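Local coordinates for protein putative Xylose isomerase (Rhodospirillum rubrum, PDB 3QXB) that binds iron and manganese in a TIM barrel of the xylose isomerase type and may act as an isomerase, at residues R268-D271 with F272-Y276. Residues are numbered along the deposited sequence; the frame is centred on the assembly and turned at random.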
ATOM      1  N   ARG A 268      11.798  27.353   3.577  1.00 37.75           N
ATOM      2  CA  ARG A 268      11.625  26.996   4.981  1.00 37.74           C
ATOM      3  C   ARG A 268      12.531  25.788   5.333  1.00 35.99           C
ATOM      4  O   ARG A 268      13.212  25.782   6.359  1.00 34.93           O
ATOM      5  CB  ARG A 268      10.143  26.715   5.268  1.00 38.08           C
ATOM      6  CG  ARG A 268       9.864  26.105   6.635  1.00 39.91           C
ATOM      7  CD  ARG A 268       8.447  25.550   6.746  1.00 39.15           C
ATOM      8  NE  ARG A 268       8.148  25.186   8.128  1.00 39.61           N
ATOM      9  CZ  ARG A 268       6.940  24.949   8.638  1.00 40.53           C
ATOM     10  NH1 ARG A 268       5.838  25.054   7.908  1.00 39.92           N
ATOM     11  NH2 ARG A 268       6.838  24.620   9.925  1.00 42.36           N
ATOM     12  N   LEU A 269      12.536  24.784   4.467  1.00 33.56           N
ATOM     13  CA  LEU A 269      13.464  23.662   4.581  1.00 32.72           C
ATOM     14  C   LEU A 269      14.922  24.126   4.608  1.00 33.78           C
ATOM     15  O   LEU A 269      15.668  23.707   5.472  1.00 34.53           O
ATOM     16  CB  LEU A 269      13.248  22.629   3.460  1.00 30.86           C
ATOM     17  CG  LEU A 269      11.917  21.858   3.351  1.00 30.33           C
ATOM     18  CD1 LEU A 269      11.948  20.993   2.084  1.00 25.52           C
ATOM     19  CD2 LEU A 269      11.663  20.954   4.589  1.00 25.53           C
ATOM     20  N   GLN A 270      15.335  25.018   3.709  1.00 35.27           N
ATOM     21  CA  GLN A 270      16.722  25.501   3.710  1.00 35.95           C
ATOM     22  C   GLN A 270      17.064  26.321   4.974  1.00 37.27           C
ATOM     23  O   GLN A 270      18.161  26.212   5.507  1.00 37.46           O
ATOM     24  CB  GLN A 270      16.994  26.314   2.450  1.00 37.42           C
ATOM     25  CG  GLN A 270      18.408  26.837   2.343  1.00 39.89           C
ATOM     26  CD  GLN A 270      19.408  25.721   2.182  1.00 39.01           C
ATOM     27  OE1 GLN A 270      19.322  24.929   1.246  1.00 39.36           O
ATOM     28  NE2 GLN A 270      20.359  25.645   3.091  1.00 41.21           N
ATOM     29  N   ASP A 271      16.109  27.107   5.458  1.00 37.88           N
ATOM     30  CA  ASP A 271      16.290  27.868   6.695  1.00 40.55           C
ATOM     31  C   ASP A 271      16.436  26.959   7.929  1.00 39.41           C
ATOM     32  O   ASP A 271      17.184  27.274   8.847  1.00 40.35           O
ATOM     33  CB  ASP A 271      15.132  28.859   6.920  1.00 41.16           C
ATOM     34  CG  ASP A 271      15.116  30.005   5.919  1.00 43.71           C
ATOM     35  OD1 ASP A 271      16.171  30.325   5.313  1.00 45.35           O
ATOM     36  OD2 ASP A 271      14.027  30.604   5.772  1.00 43.78           O
ATOM     37  N   PHE A 272      15.705  25.859   7.948  1.00 38.24           N
ATOM     38  CA  PHE A 272      15.815  24.879   9.013  1.00 37.28           C
ATOM     39  C   PHE A 272      17.168  24.209   8.941  1.00 37.26           C
ATOM     40  O   PHE A 272      17.868  24.081   9.958  1.00 37.42           O
ATOM     41  CB  PHE A 272      14.716  23.843   8.880  1.00 36.46           C
ATOM     42  CG  PHE A 272      14.753  22.786   9.924  1.00 33.02           C
ATOM     43  CD1 PHE A 272      14.016  22.922  11.078  1.00 33.18           C
ATOM     44  CD2 PHE A 272      15.484  21.622   9.722  1.00 32.65           C
ATOM     45  CE1 PHE A 272      14.014  21.932  12.063  1.00 34.60           C
ATOM     46  CE2 PHE A 272      15.499  20.608  10.702  1.00 32.04           C
ATOM     47  CZ  PHE A 272      14.767  20.782  11.891  1.00 31.71           C
ATOM     48  N   TRP A 273      17.550  23.831   7.726  1.00 36.26           N
ATOM     49  CA  TRP A 273      18.845  23.197   7.489  1.00 35.95           C
ATOM     50  C   TRP A 273      19.990  24.072   8.009  1.00 36.85           C
ATOM     51  O   TRP A 273      20.929  23.581   8.632  1.00 36.45           O
ATOM     52  CB  TRP A 273      19.042  22.913   5.992  1.00 35.20           C
ATOM     53  CG  TRP A 273      20.345  22.257   5.692  1.00 34.81           C
ATOM     54  CD1 TRP A 273      21.545  22.872   5.438  1.00 34.14           C
ATOM     55  CD2 TRP A 273      20.585  20.845   5.595  1.00 33.46           C
ATOM     56  NE1 TRP A 273      22.523  21.916   5.233  1.00 36.30           N
ATOM     57  CE2 TRP A 273      21.952  20.668   5.311  1.00 35.31           C
ATOM     58  CE3 TRP A 273      19.782  19.719   5.757  1.00 32.94           C
ATOM     59  CZ2 TRP A 273      22.520  19.406   5.158  1.00 33.96           C
ATOM     60  CZ3 TRP A 273      20.343  18.472   5.591  1.00 32.70           C
ATOM     61  CH2 TRP A 273      21.700  18.325   5.308  1.00 33.02           C
ATOM     62  N   ASP A 274      19.913  25.368   7.748  1.00 38.35           N
ATOM     63  CA  ASP A 274      20.968  26.289   8.185  1.00 39.43           C
ATOM     64  C   ASP A 274      20.886  26.590   9.678  1.00 40.91           C
ATOM     65  O   ASP A 274      21.934  26.780  10.348  1.00 42.02           O
ATOM     66  CB  ASP A 274      20.879  27.611   7.430  1.00 40.78           C
ATOM     67  CG  ASP A 274      21.231  27.481   5.954  1.00 40.14           C
ATOM     68  OD1 ASP A 274      22.137  26.698   5.610  1.00 40.44           O
ATOM     69  OD2 ASP A 274      20.614  28.204   5.149  1.00 38.32           O
ATOM     70  N   LYS A 275      19.656  26.681  10.197  1.00 40.68           N
ATOM     71  CA  LYS A 275      19.443  27.033  11.617  1.00 41.96           C
ATOM     72  C   LYS A 275      20.099  25.982  12.511  1.00 41.34           C
ATOM     73  O   LYS A 275      20.693  26.302  13.530  1.00 40.42           O
ATOM     74  CB  LYS A 275      17.942  27.182  11.926  1.00 41.75           C
ATOM     75  CG  LYS A 275      17.631  27.593  13.367  1.00 43.46           C
ATOM     76  CD  LYS A 275      16.115  27.583  13.653  1.00 44.09           C
ATOM     77  CE  LYS A 275      15.851  27.808  15.166  1.00 45.57           C
ATOM     78  NZ  LYS A 275      14.385  27.871  15.449  1.00 46.36           N
ATOM     79  N   TYR A 276      20.018  24.717  12.096  1.00 39.81           N
ATOM     80  CA  TYR A 276      20.493  23.617  12.924  1.00 39.37           C
ATOM     81  C   TYR A 276      21.855  23.060  12.490  1.00 38.73           C
ATOM     82  O   TYR A 276      22.284  22.033  12.994  1.00 39.52           O
ATOM     83  CB  TYR A 276      19.401  22.535  13.000  1.00 38.66           C
ATOM     84  CG  TYR A 276      18.234  23.001  13.837  1.00 39.37           C
ATOM     85  CD1 TYR A 276      18.331  23.033  15.237  1.00 43.14           C
ATOM     86  CD2 TYR A 276      17.069  23.473  13.251  1.00 40.39           C
ATOM     87  CE1 TYR A 276      17.280  23.496  16.021  1.00 43.57           C
ATOM     88  CE2 TYR A 276      16.013  23.939  14.027  1.00 42.55           C
ATOM     89  CZ  TYR A 276      16.134  23.948  15.413  1.00 43.35           C
ATOM     90  OH  TYR A 276      15.094  24.371  16.186  1.00 44.55           O
TER
HETATM   91  O   HOH W   1      23.371  25.132   3.400  1.00 48.09           O
HETATM   92  O   HOH W   2      19.091  30.089   5.299  1.00 38.45           O
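Q270 and D274, one helical turn apart, meet through amide and carboxylate, whose planes are turned 40° from each other. NE2 of Q270 is shared between the two acid oxygens in two weak bonds: OD2 of D274 lies 3.3 Å away along a nearly straight one, and OD1 as far at a more bent angle. CB of Q270 points away from 272-276, and a bend at chi2 (66°) brings NE2 within reach of both oxygens, while OE1 bonds to the backbone N of M20. A water accepts weakly from NE2 and donates to OD1. OD2 also takes the backbone N-H of A315, near the chain's C-terminus, so an alanine in place of D274 would probably leave that N-H and Q270 NE2 without this shared acceptor. NE2 further sits obliquely by the indole of W273, 3.8 Å from its CD1. Around the helix, CD2 of Y276 rests 3.6 Å above one face of the F272 ring, near its rim. The i to i+4 backbone bonds run from F272 N to R268 O through K275 N to D271 O. L269 and F272 pack against strand 240-245, as expected of the helix linking strands 240-245 and 283-285 in a beta-alpha-beta unit of the TIM barrel.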